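Local coordinates for protein putative uronate isomerase (Thermotoga maritima, PDB 4NAR) that may act as a lactate racemase, interconverting the two stereoisomers of lactate, although its activity is not established, at residues V110-P114 against R205-I210; M121-L126 against W181-L185; F139-I145 against K213-R217. All coordinates share one frame; numbering follows the deposited sequence.

From the N terminus, the chain passes strand 107-113, helix 115-121 and the turn at 121-126, then strand 130-135, before 139-145 leads into strand 144-150. Contact 2 closes first, when helix 173-186 returns to the turn. It is nested inside the loop closed by contact 1, where helix 198-213 lies against strand 107-113. Contact 3 closes last, bringing the end of that helix and strand 217-227 beside strand 144-150, and it crosses both of the others. Contacts 1 and 3 touch through Val110 and Phe139; contact 2 touches neither, its nearest atoms about 7 Å from contact 1 and about 21 Å from contact 3.

Contact 1: V110-P114 against R205-I210; sequences VGTLP and RASEMI
Met209, a selenomethionine of helix 198-213, lies against the backbone of strand 107-113, with Val110 on one flank and Leu113 on the other. Its chain is extended about chi2 and bends at chi3 (-73°), which turns CE towards the strand end carrying Leu113. SE passes over Gly111, 4.0 Å from its CA, and CE stops 3.6 Å from Thr112 O. A beta carbon on Gly111 would run into this side chain; independently, the positive phi of 152° would jam it against the preceding carbonyl oxygen, which by itself calls for a glycine. Leu113 CD2 lies 3.9 Å from Met209 CE. The same CD2 also rests on Arg205 CG (3.5 Å) and meets the methyl of Ala206. The leucine and arginine side chains lie alongside one another, running opposite ways, so the arginine offers its aliphatic stem here and carries its guanidinium on towards Pro114. At the other end Val110 inserts CG2 between Met209 CB and Ile210 CG1, the latter 3.8 Å away. With chi1 at -51°, this branch sits between the backbone N and the carbonyl carbon and points at the helix. The strand and helix run nearly antiparallel, their axes 7.9 Å apart at closest. Strand 130-135 pairs with strand 107-113, and its Ile132 touches Val110, Leu113 and Met209. No hydrogen bond joins 110-114 to 205-210: strand and helix are held by apolar side-chain contact, with the glycine leaving space for the side chain of Met209.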
ATOM      1  N   VAL A 110       1.259  20.244   9.505  1.00 22.41           N
ATOM      2  CA  VAL A 110       1.449  21.189   8.396  1.00 28.11           C
ATOM      3  C   VAL A 110       0.212  22.044   8.098  1.00 30.10           C
ATOM      4  O   VAL A 110       0.315  23.088   7.443  1.00 25.52           O
ATOM      5  CB  VAL A 110       1.971  20.530   7.071  1.00 32.84           C
ATOM      6  CG1 VAL A 110       3.197  19.667   7.332  1.00 40.93           C
ATOM      7  CG2 VAL A 110       0.884  19.728   6.385  1.00 29.81           C
ATOM      8  N   GLY A 111      -0.948  21.600   8.574  1.00 28.93           N
ATOM      9  CA  GLY A 111      -2.197  22.289   8.278  1.00 27.44           C
ATOM     10  C   GLY A 111      -3.378  21.337   8.304  1.00 22.39           C
ATOM     11  O   GLY A 111      -3.205  20.153   8.599  1.00 24.44           O
ATOM     12  N   THR A 112      -4.575  21.838   8.005  1.00 22.16           N
ATOM     13  CA  THR A 112      -5.773  21.002   8.042  1.00 20.37           C
ATOM     14  C   THR A 112      -6.446  20.905   6.681  1.00 24.92           C
ATOM     15  O   THR A 112      -6.340  21.821   5.865  1.00 29.13           O
ATOM     16  CB  THR A 112      -6.834  21.539   9.042  1.00 22.47           C
ATOM     17  OG1 THR A 112      -7.020  22.936   8.825  1.00 31.28           O
ATOM     18  CG2 THR A 112      -6.405  21.341  10.489  1.00 21.75           C
ATOM     19  N   LEU A 113      -7.129  19.785   6.440  1.00 23.32           N
ATOM     20  CA  LEU A 113      -8.135  19.713   5.389  1.00 23.08           C
ATOM     21  C   LEU A 113      -9.421  20.356   5.930  1.00 24.38           C
ATOM     22  O   LEU A 113      -9.843  20.050   7.045  1.00 29.03           O
ATOM     23  CB  LEU A 113      -8.399  18.252   4.987  1.00 24.62           C
ATOM     24  CG  LEU A 113      -7.220  17.478   4.374  1.00 25.08           C
ATOM     25  CD1 LEU A 113      -7.611  16.042   4.034  1.00 25.30           C
ATOM     26  CD2 LEU A 113      -6.696  18.182   3.130  1.00 22.23           C
ATOM     27  N   PRO A 114     -10.040  21.264   5.153  1.00 29.53           N
ATOM     28  CA  PRO A 114     -11.304  21.891   5.579  1.00 28.25           C
ATOM     29  C   PRO A 114     -12.490  20.916   5.631  1.00 25.71           C
ATOM     30  O   PRO A 114     -12.563  19.974   4.832  1.00 24.71           O
ATOM     31  CB  PRO A 114     -11.547  22.974   4.511  1.00 28.63           C
ATOM     32  CG  PRO A 114     -10.731  22.532   3.316  1.00 32.70           C
ATOM     33  CD  PRO A 114      -9.516  21.858   3.909  1.00 33.54           C
ATOM     34  N   ARG A 205      -4.573  16.800  -2.088  1.00 18.63           N
ATOM     35  CA  ARG A 205      -4.915  18.059  -1.426  1.00 16.45           C
ATOM     36  C   ARG A 205      -4.020  18.286  -0.217  1.00 17.62           C
ATOM     37  O   ARG A 205      -3.455  19.368  -0.047  1.00 21.07           O
ATOM     38  CB  ARG A 205      -6.399  18.084  -1.039  1.00 22.41           C
ATOM     39  CG  ARG A 205      -6.832  19.291  -0.203  1.00 40.30           C
ATOM     40  CD  ARG A 205      -6.568  20.622  -0.901  1.00 57.35           C
ATOM     41  NE  ARG A 205      -7.041  21.768  -0.113  1.00 71.36           N
ATOM     42  CZ  ARG A 205      -6.240  22.690   0.427  1.00 77.31           C
ATOM     43  NH1 ARG A 205      -4.914  22.608   0.260  1.00 74.62           N
ATOM     44  NH2 ARG A 205      -6.759  23.698   1.131  1.00 74.74           N
ATOM     45  N   ALA A 206      -3.851  17.252   0.599  1.00 21.17           N
ATOM     46  CA  ALA A 206      -3.004  17.340   1.785  1.00 15.36           C
ATOM     47  C   ALA A 206      -1.510  17.529   1.440  1.00 17.59           C
ATOM     48  O   ALA A 206      -0.784  18.291   2.104  1.00 19.71           O
ATOM     49  CB  ALA A 206      -3.201  16.119   2.621  1.00 14.24           C
ATOM     50  N   SER A 207      -1.061  16.849   0.387  1.00 14.73           N
ATOM     51  CA  SER A 207       0.347  16.890   0.007  1.00 16.77           C
ATOM     52  C   SER A 207       0.776  18.269  -0.453  1.00 17.63           C
ATOM     53  O   SER A 207       1.950  18.630  -0.329  1.00 17.84           O
ATOM     54  CB  SER A 207       0.653  15.873  -1.089  1.00 14.97           C
ATOM     55  OG  SER A 207       0.313  14.577  -0.639  1.00 11.41           O
ATOM     56  N   GLU A 208      -0.168  19.024  -1.008  1.00 20.69           N
ATOM     57  CA  GLU A 208       0.105  20.393  -1.417  1.00 27.39           C
ATOM     58  C   GLU A 208       0.668  21.196  -0.247  1.00 29.32           C
ATOM     59  O   GLU A 208       1.695  21.868  -0.371  1.00 25.22           O
ATOM     60  CB  GLU A 208      -1.174  21.051  -1.898  1.00 28.08           C
ATOM     61  CG  GLU A 208      -1.294  21.106  -3.400  1.00 32.48           C
ATOM     62  CD  GLU A 208      -2.376  22.073  -3.845  1.00 43.16           C
ATOM     63  OE1 GLU A 208      -3.583  21.750  -3.680  1.00 43.25           O
ATOM     64  OE2 GLU A 208      -2.011  23.165  -4.345  1.00 49.30           O
HETATM   65  N   MSE A 209      -0.007  21.110   0.896  1.00 25.47           N
HETATM   66  CA  MSE A 209       0.415  21.847   2.085  1.00 33.15           C
HETATM   67  C   MSE A 209       1.771  21.348   2.602  1.00 32.17           C
HETATM   68  O   MSE A 209       2.558  22.110   3.178  1.00 23.44           O
HETATM   69  CB  MSE A 209      -0.648  21.733   3.178  1.00 35.39           C
HETATM   70  CG  MSE A 209      -1.707  22.830   3.145  1.00 40.79           C
HETATM   71 SE   MSE A 209      -3.135  22.389   4.406  0.34 34.74          SE
HETATM   72  CE  MSE A 209      -3.955  20.957   3.368  1.00 40.49           C
ATOM     73  N   ILE A 210       2.029  20.060   2.388  1.00 27.43           N
ATOM     74  CA  ILE A 210       3.291  19.452   2.784  1.00 21.43           C
ATOM     75  C   ILE A 210       4.431  19.981   1.921  1.00 18.56           C
ATOM     76  O   ILE A 210       5.430  20.484   2.450  1.00 22.45           O
ATOM     77  CB  ILE A 210       3.210  17.900   2.700  1.00 23.79           C
ATOM     78  CG1 ILE A 210       2.199  17.375   3.725  1.00 19.95           C
ATOM     79  CG2 ILE A 210       4.590  17.246   2.884  1.00 15.33           C
ATOM     80  CD1 ILE A 210       1.991  15.880   3.680  1.00 15.07           C
TER

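Contact 2: M121-L126 against W181-L185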
HETATM    1  N   MSE A 121     -15.798  14.238   0.441  1.00 33.04           N
HETATM    2  CA  MSE A 121     -15.117  12.976   0.145  1.00 35.31           C
HETATM    3  C   MSE A 121     -15.741  11.796   0.909  1.00 38.87           C
HETATM    4  O   MSE A 121     -15.643  10.639   0.479  1.00 24.38           O
HETATM    5  CB  MSE A 121     -13.630  13.066   0.513  1.00 37.68           C
HETATM    6  CG  MSE A 121     -12.823  14.080  -0.279  1.00 38.95           C
HETATM    7 SE   MSE A 121     -12.864  13.739  -2.187  0.45 25.50          SE
HETATM    8  CE  MSE A 121     -13.990  15.269  -2.720  1.00 27.86           C
ATOM      9  N   THR A 122     -16.358  12.086   2.057  1.00 43.85           N
ATOM     10  CA  THR A 122     -16.875  11.013   2.914  1.00 45.86           C
ATOM     11  C   THR A 122     -18.401  10.976   3.050  1.00 45.22           C
ATOM     12  O   THR A 122     -18.918  10.445   4.046  1.00 42.70           O
ATOM     13  CB  THR A 122     -16.241  11.026   4.338  1.00 37.93           C
ATOM     14  OG1 THR A 122     -16.503  12.282   4.985  1.00 47.18           O
ATOM     15  CG2 THR A 122     -14.739  10.792   4.267  1.00 37.57           C
ATOM     16  N   GLU A 123     -19.110  11.521   2.058  1.00 41.34           N
ATOM     17  CA  GLU A 123     -20.575  11.571   2.099  1.00 44.55           C
ATOM     18  C   GLU A 123     -21.096  12.196   3.407  1.00 48.80           C
ATOM     19  O   GLU A 123     -22.125  11.771   3.944  1.00 46.51           O
ATOM     20  CB  GLU A 123     -21.159  10.162   1.940  1.00 47.33           C
ATOM     21  CG  GLU A 123     -20.681   9.418   0.697  1.00 58.77           C
ATOM     22  CD  GLU A 123     -21.059   7.928   0.698  1.00 70.42           C
ATOM     23  OE1 GLU A 123     -21.772   7.476   1.630  1.00 78.19           O
ATOM     24  OE2 GLU A 123     -20.638   7.208  -0.240  1.00 70.29           O
ATOM     25  N   GLY A 124     -20.367  13.179   3.932  1.00 50.09           N
ATOM     26  CA  GLY A 124     -20.731  13.815   5.185  1.00 48.07           C
ATOM     27  C   GLY A 124     -20.491  12.969   6.428  1.00 52.81           C
ATOM     28  O   GLY A 124     -20.816  13.403   7.541  1.00 54.63           O
ATOM     29  N   ASP A 125     -19.923  11.771   6.267  1.00 45.17           N
ATOM     30  CA  ASP A 125     -19.685  10.919   7.431  1.00 45.77           C
ATOM     31  C   ASP A 125     -18.760  11.559   8.478  1.00 51.59           C
ATOM     32  O   ASP A 125     -18.954  11.362   9.681  1.00 56.80           O
ATOM     33  CB  ASP A 125     -19.184   9.521   7.033  1.00 52.39           C
ATOM     34  CG  ASP A 125     -20.325   8.575   6.629  1.00 52.86           C
ATOM     35  OD1 ASP A 125     -21.505   8.958   6.801  1.00 59.77           O
ATOM     36  OD2 ASP A 125     -20.049   7.446   6.155  1.00 48.07           O
ATOM     37  N   LEU A 126     -17.776  12.341   8.038  1.00 48.63           N
ATOM     38  CA  LEU A 126     -16.832  12.928   8.996  1.00 57.20           C
ATOM     39  C   LEU A 126     -17.197  14.343   9.458  1.00 67.11           C
ATOM     40  O   LEU A 126     -17.376  14.584  10.664  1.00 75.85           O
ATOM     41  CB  LEU A 126     -15.391  12.875   8.477  1.00 54.74           C
ATOM     42  CG  LEU A 126     -14.688  11.534   8.729  1.00 51.39           C
ATOM     43  CD1 LEU A 126     -14.819  11.129  10.198  1.00 42.30           C
ATOM     44  CD2 LEU A 126     -15.248  10.443   7.822  1.00 54.86           C
ATOM     45  N   TRP A 181     -11.541   5.569   4.744  1.00 14.85           N
ATOM     46  CA  TRP A 181     -12.990   5.546   4.845  1.00 15.15           C
ATOM     47  C   TRP A 181     -13.658   6.100   3.588  1.00 23.58           C
ATOM     48  O   TRP A 181     -14.659   5.553   3.120  1.00 25.88           O
ATOM     49  CB  TRP A 181     -13.457   6.317   6.082  1.00 27.13           C
ATOM     50  CG  TRP A 181     -14.916   6.116   6.376  1.00 27.80           C
ATOM     51  CD1 TRP A 181     -15.903   7.068   6.334  1.00 27.18           C
ATOM     52  CD2 TRP A 181     -15.562   4.885   6.729  1.00 24.35           C
ATOM     53  NE1 TRP A 181     -17.119   6.504   6.648  1.00 27.20           N
ATOM     54  CE2 TRP A 181     -16.940   5.154   6.896  1.00 25.70           C
ATOM     55  CE3 TRP A 181     -15.111   3.570   6.940  1.00 20.80           C
ATOM     56  CZ2 TRP A 181     -17.873   4.174   7.251  1.00 20.01           C
ATOM     57  CZ3 TRP A 181     -16.042   2.584   7.293  1.00 18.35           C
ATOM     58  CH2 TRP A 181     -17.404   2.896   7.445  1.00 16.80           C
ATOM     59  N   ALA A 182     -13.117   7.201   3.062  1.00 30.74           N
ATOM     60  CA  ALA A 182     -13.585   7.775   1.801  1.00 24.44           C
ATOM     61  C   ALA A 182     -13.547   6.704   0.712  1.00 27.38           C
ATOM     62  O   ALA A 182     -14.509   6.540  -0.052  1.00 28.91           O
ATOM     63  CB  ALA A 182     -12.711   8.974   1.398  1.00 15.42           C
ATOM     64  N   ALA A 183     -12.440   5.964   0.665  1.00 16.91           N
ATOM     65  CA  ALA A 183     -12.239   4.937  -0.353  1.00 17.49           C
ATOM     66  C   ALA A 183     -13.246   3.808  -0.225  1.00 17.53           C
ATOM     67  O   ALA A 183     -13.811   3.349  -1.219  1.00 26.59           O
ATOM     68  CB  ALA A 183     -10.804   4.383  -0.281  1.00 20.96           C
ATOM     69  N   VAL A 184     -13.460   3.337   0.995  1.00 22.59           N
ATOM     70  CA  VAL A 184     -14.327   2.181   1.189  1.00 22.94           C
ATOM     71  C   VAL A 184     -15.815   2.491   0.906  1.00 22.28           C
ATOM     72  O   VAL A 184     -16.588   1.591   0.534  1.00 21.55           O
ATOM     73  CB  VAL A 184     -14.126   1.513   2.573  1.00 24.43           C
ATOM     74  CG1 VAL A 184     -14.980   2.217   3.646  1.00 19.32           C
ATOM     75  CG2 VAL A 184     -14.442  -0.006   2.488  1.00 13.90           C
ATOM     76  N   LEU A 185     -16.207   3.753   1.055  1.00 22.70           N
ATOM     77  CA  LEU A 185     -17.561   4.159   0.696  1.00 23.75           C
ATOM     78  C   LEU A 185     -17.798   3.969  -0.807  1.00 24.81           C
ATOM     79  O   LEU A 185     -18.850   3.476  -1.214  1.00 31.40           O
ATOM     80  CB  LEU A 185     -17.822   5.606   1.115  1.00 27.63           C
ATOM     81  CG  LEU A 185     -17.923   5.866   2.623  1.00 30.32           C
ATOM     82  CD1 LEU A 185     -18.236   7.337   2.877  1.00 24.95           C
ATOM     83  CD2 LEU A 185     -18.985   4.965   3.274  1.00 26.69           C
TER
HETATM   84  O   HOH W   1     -16.151   8.596  -1.090  1.00 20.90           O
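A single water is held between two main-chain carbonyls, donating to Met121 O at 2.6 Å and to Ala182 O at 2.8 Å. It thereby bridges the end of helix 115-121 and helix 173-186. Beside it the Ala182 methyl packs on Met121 O and on Thr122 CG2. The direct polar link is Trp181 NE1 to Asp125 OD2, 3.1 Å long with an N-H...O angle of 156°. The carboxylate oxygen lies close to the indole plane and is met on its anti side, while the carboxylate and ring planes are 36° apart. Trp181 reaches this position with CG opposite its own backbone N (chi1 -169°), which sends the indole out from the helix. Asp125 comes to meet it because Thr122 to Asp125 form a type I' beta turn, closed by Asp125 N to Thr122 O at 2.8 Å; Glu123 and Gly124 occupy its two positive-phi positions. This turn directly follows helix 115-121, and Thr122 OG1 ties back to it by a hydrogen bond with Val118 O, besides a weak one from Leu126 N. Leu185, one helical turn on from Trp181, fills the angle between turn and indole. Its CD1 approaches Thr122 O to 3.4 Å, and its CD2 stands over one face of the indole, displaced to its margin. The extended Glu123 chain runs in from the turn to meet it, its OE2 3.5 Å from Leu185 CB. Leu126 CD2 touches Trp181 CD1 at 3.7 Å, and Lys347 makes a cation-pi contact with the same indole.

Contact 3: F139-I145 against K213-R217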
ATOM      1  N   PHE A 139      11.156  18.135   7.107  1.00 27.14           N
ATOM      2  CA  PHE A 139      11.360  19.581   7.235  1.00 26.39           C
ATOM      3  C   PHE A 139      12.686  19.988   7.856  1.00 23.49           C
ATOM      4  O   PHE A 139      12.881  21.157   8.186  1.00 28.33           O
ATOM      5  CB  PHE A 139      10.183  20.217   7.979  1.00 26.01           C
ATOM      6  CG  PHE A 139       8.858  19.734   7.468  1.00 32.87           C
ATOM      7  CD1 PHE A 139       8.396  20.133   6.210  1.00 13.39           C
ATOM      8  CD2 PHE A 139       8.109  18.829   8.204  1.00 28.44           C
ATOM      9  CE1 PHE A 139       7.188  19.657   5.711  1.00 18.96           C
ATOM     10  CE2 PHE A 139       6.896  18.343   7.712  1.00 32.84           C
ATOM     11  CZ  PHE A 139       6.434  18.757   6.456  1.00 26.40           C
ATOM     12  N   GLU A 140      13.587  19.026   8.010  1.00 22.72           N
ATOM     13  CA  GLU A 140      14.938  19.312   8.499  1.00 29.99           C
ATOM     14  C   GLU A 140      15.822  19.874   7.382  1.00 28.91           C
ATOM     15  O   GLU A 140      15.370  20.002   6.241  1.00 26.75           O
ATOM     16  CB  GLU A 140      15.554  18.061   9.117  1.00 26.27           C
ATOM     17  CG  GLU A 140      14.517  17.243   9.852  1.00 30.03           C
ATOM     18  CD  GLU A 140      15.013  16.718  11.174  1.00 42.77           C
ATOM     19  OE1 GLU A 140      16.244  16.503  11.299  1.00 49.35           O
ATOM     20  OE2 GLU A 140      14.169  16.529  12.085  1.00 44.72           O
ATOM     21  N   ASP A 141      17.067  20.217   7.710  1.00 26.29           N
ATOM     22  CA  ASP A 141      17.958  20.852   6.734  1.00 31.98           C
ATOM     23  C   ASP A 141      18.490  19.898   5.653  1.00 32.42           C
ATOM     24  O   ASP A 141      19.699  19.663   5.564  1.00 38.26           O
ATOM     25  CB  ASP A 141      19.125  21.561   7.449  1.00 47.61           C
ATOM     26  CG  ASP A 141      19.903  20.627   8.396  1.00 71.25           C
ATOM     27  OD1 ASP A 141      19.512  19.444   8.547  1.00 76.33           O
ATOM     28  OD2 ASP A 141      20.907  21.083   9.003  1.00 81.74           O
ATOM     29  N   PHE A 142      17.609  19.353   4.819  1.00 28.78           N
ATOM     30  CA  PHE A 142      18.077  18.509   3.719  1.00 26.93           C
ATOM     31  C   PHE A 142      18.257  19.302   2.433  1.00 28.33           C
ATOM     32  O   PHE A 142      17.515  20.246   2.166  1.00 33.94           O
ATOM     33  CB  PHE A 142      17.162  17.298   3.488  1.00 25.72           C
ATOM     34  CG  PHE A 142      17.252  16.264   4.577  1.00 25.89           C
ATOM     35  CD1 PHE A 142      18.416  15.509   4.741  1.00 16.11           C
ATOM     36  CD2 PHE A 142      16.186  16.064   5.455  1.00 25.98           C
ATOM     37  CE1 PHE A 142      18.521  14.565   5.768  1.00 22.86           C
ATOM     38  CE2 PHE A 142      16.273  15.113   6.492  1.00 27.03           C
ATOM     39  CZ  PHE A 142      17.443  14.363   6.647  1.00 26.68           C
ATOM     40  N   ASP A 143      19.257  18.925   1.645  1.00 27.80           N
ATOM     41  CA  ASP A 143      19.488  19.582   0.366  1.00 28.91           C
ATOM     42  C   ASP A 143      18.631  18.938  -0.717  1.00 26.44           C
ATOM     43  O   ASP A 143      18.261  19.584  -1.700  1.00 30.00           O
ATOM     44  CB  ASP A 143      20.969  19.518  -0.011  1.00 29.42           C
ATOM     45  CG  ASP A 143      21.845  20.324   0.930  1.00 41.33           C
ATOM     46  OD1 ASP A 143      22.847  19.759   1.435  1.00 42.75           O
ATOM     47  OD2 ASP A 143      21.529  21.520   1.162  1.00 43.47           O
ATOM     48  N   ALA A 144      18.331  17.656  -0.540  1.00 18.50           N
ATOM     49  CA  ALA A 144      17.452  16.956  -1.461  1.00 20.36           C
ATOM     50  C   ALA A 144      16.759  15.816  -0.745  1.00 21.93           C
ATOM     51  O   ALA A 144      17.324  15.195   0.172  1.00 24.93           O
ATOM     52  CB  ALA A 144      18.214  16.441  -2.676  1.00 15.07           C
ATOM     53  N   ILE A 145      15.520  15.567  -1.155  1.00 17.81           N
ATOM     54  CA  ILE A 145      14.759  14.445  -0.644  1.00 15.96           C
ATOM     55  C   ILE A 145      14.301  13.613  -1.830  1.00 18.21           C
ATOM     56  O   ILE A 145      13.656  14.128  -2.751  1.00 18.70           O
ATOM     57  CB  ILE A 145      13.543  14.904   0.146  1.00 12.85           C
ATOM     58  CG1 ILE A 145      13.968  15.902   1.225  1.00 19.13           C
ATOM     59  CG2 ILE A 145      12.857  13.696   0.776  1.00 15.53           C
ATOM     60  CD1 ILE A 145      12.844  16.300   2.176  1.00 18.02           C
ATOM     61  N   LYS A 213       5.869  23.393   2.599  1.00 27.60           N
ATOM     62  CA  LYS A 213       6.763  23.603   3.738  1.00 26.10           C
ATOM     63  C   LYS A 213       8.152  22.946   3.584  1.00 24.72           C
ATOM     64  O   LYS A 213       9.098  23.311   4.288  1.00 28.88           O
ATOM     65  CB  LYS A 213       6.086  23.177   5.043  1.00 34.93           C
ATOM     66  CG  LYS A 213       4.921  24.084   5.457  1.00 53.87           C
ATOM     67  CD  LYS A 213       5.394  25.528   5.686  1.00 64.98           C
ATOM     68  CE  LYS A 213       4.555  26.531   4.871  1.00 66.19           C
ATOM     69  NZ  LYS A 213       5.359  27.721   4.433  1.00 61.99           N
ATOM     70  N   ILE A 214       8.279  21.991   2.663  1.00 25.23           N
ATOM     71  CA  ILE A 214       9.584  21.384   2.372  1.00 21.88           C
ATOM     72  C   ILE A 214      10.491  22.371   1.652  1.00 22.11           C
ATOM     73  O   ILE A 214      10.135  22.867   0.585  1.00 31.31           O
ATOM     74  CB  ILE A 214       9.450  20.140   1.472  1.00 22.27           C
ATOM     75  CG1 ILE A 214       8.714  19.026   2.216  1.00 18.34           C
ATOM     76  CG2 ILE A 214      10.833  19.679   0.961  1.00 16.73           C
ATOM     77  CD1 ILE A 214       8.315  17.883   1.315  1.00 24.69           C
ATOM     78  N   LYS A 215      11.665  22.643   2.225  1.00 30.70           N
ATOM     79  CA  LYS A 215      12.631  23.547   1.593  1.00 35.28           C
ATOM     80  C   LYS A 215      13.669  22.846   0.719  1.00 26.55           C
ATOM     81  O   LYS A 215      14.190  23.448  -0.220  1.00 29.48           O
ATOM     82  CB  LYS A 215      13.329  24.430   2.633  1.00 43.75           C
ATOM     83  CG  LYS A 215      13.301  23.878   4.042  1.00 52.02           C
ATOM     84  CD  LYS A 215      12.919  24.993   5.020  1.00 64.28           C
ATOM     85  CE  LYS A 215      13.754  26.260   4.798  1.00 66.85           C
ATOM     86  NZ  LYS A 215      12.897  27.474   4.647  1.00 64.53           N
ATOM     87  N   ALA A 216      13.978  21.588   1.029  1.00 19.43           N
ATOM     88  CA  ALA A 216      14.812  20.781   0.139  1.00 22.91           C
ATOM     89  C   ALA A 216      14.170  20.690  -1.250  1.00 20.80           C
ATOM     90  O   ALA A 216      12.957  20.870  -1.387  1.00 20.04           O
ATOM     91  CB  ALA A 216      14.995  19.380   0.707  1.00 17.48           C
ATOM     92  N   ARG A 217      14.980  20.417  -2.273  1.00 22.83           N
ATOM     93  CA  ARG A 217      14.448  19.979  -3.569  1.00 23.80           C
ATOM     94  C   ARG A 217      13.909  18.552  -3.424  1.00 22.62           C
ATOM     95  O   ARG A 217      14.570  17.697  -2.825  1.00 22.96           O
ATOM     96  CB  ARG A 217      15.536  19.995  -4.648  1.00 26.06           C
ATOM     97  CG  ARG A 217      16.111  21.376  -4.977  1.00 24.60           C
ATOM     98  CD  ARG A 217      17.124  21.267  -6.121  1.00 33.61           C
ATOM     99  NE  ARG A 217      16.493  20.854  -7.379  1.00 35.33           N
ATOM    100  CZ  ARG A 217      17.153  20.600  -8.508  1.00 33.37           C
ATOM    101  NH1 ARG A 217      18.483  20.699  -8.545  1.00 31.95           N
ATOM    102  NH2 ARG A 217      16.479  20.236  -9.599  1.00 29.24           N
TER
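A parallel beta bridge between Ala144 and Arg217 marks where strands 144-150 and 217-227 come together in the mixed sheet of the protein. Two main-chain bonds made by Arg217, one accepted and one donated, straddle Ala144. The sound one runs from Ile145 N to Arg217 O, 2.9 Å long at an N-H...O angle of 163° and almost in line with the carbonyl. The other, from Arg217 N to Asp143 O, is weak at 3.4 Å. Arg217 O also receives a CA-H...O contact from Ala144. The side chains of Ala144 and Arg217 lie on the same face of the sheet; the guanidinium then leads away to a salt bridge with Glu240, while Asp143 OD1 accepts a hydrogen bond from Lys30 N. Just before the bridge, the Ala216 methyl rests against both Ile145 CG1, at 3.7 Å, and Phe142 CB, at 4.1 Å. Ile145 CD1 reaches further, to Ile214 CG2. Phe139 closes the far end. With chi1 at -46°, CG is set opposite the carbonyl carbon and beside the backbone N, which brings the ring round to the 213-214 corner. There CE1 meets Lys213 CB at 3.7 Å and Ile214 CG1 at 3.9 Å; the phenyl and the isoleucine side chain cross at about a right angle, and Ile214 N lies in the ring plane at its edge. Replacing Phe139 with an alanine would probably leave Ile214 CG1 and Lys213 CB without their aromatic neighbour and open a gap between this corner and Val110. The two strands are adjacent and parallel, and the chain between them includes helices 173-186 and 198-213, a connection that belongs to a beta-alpha-beta crossover.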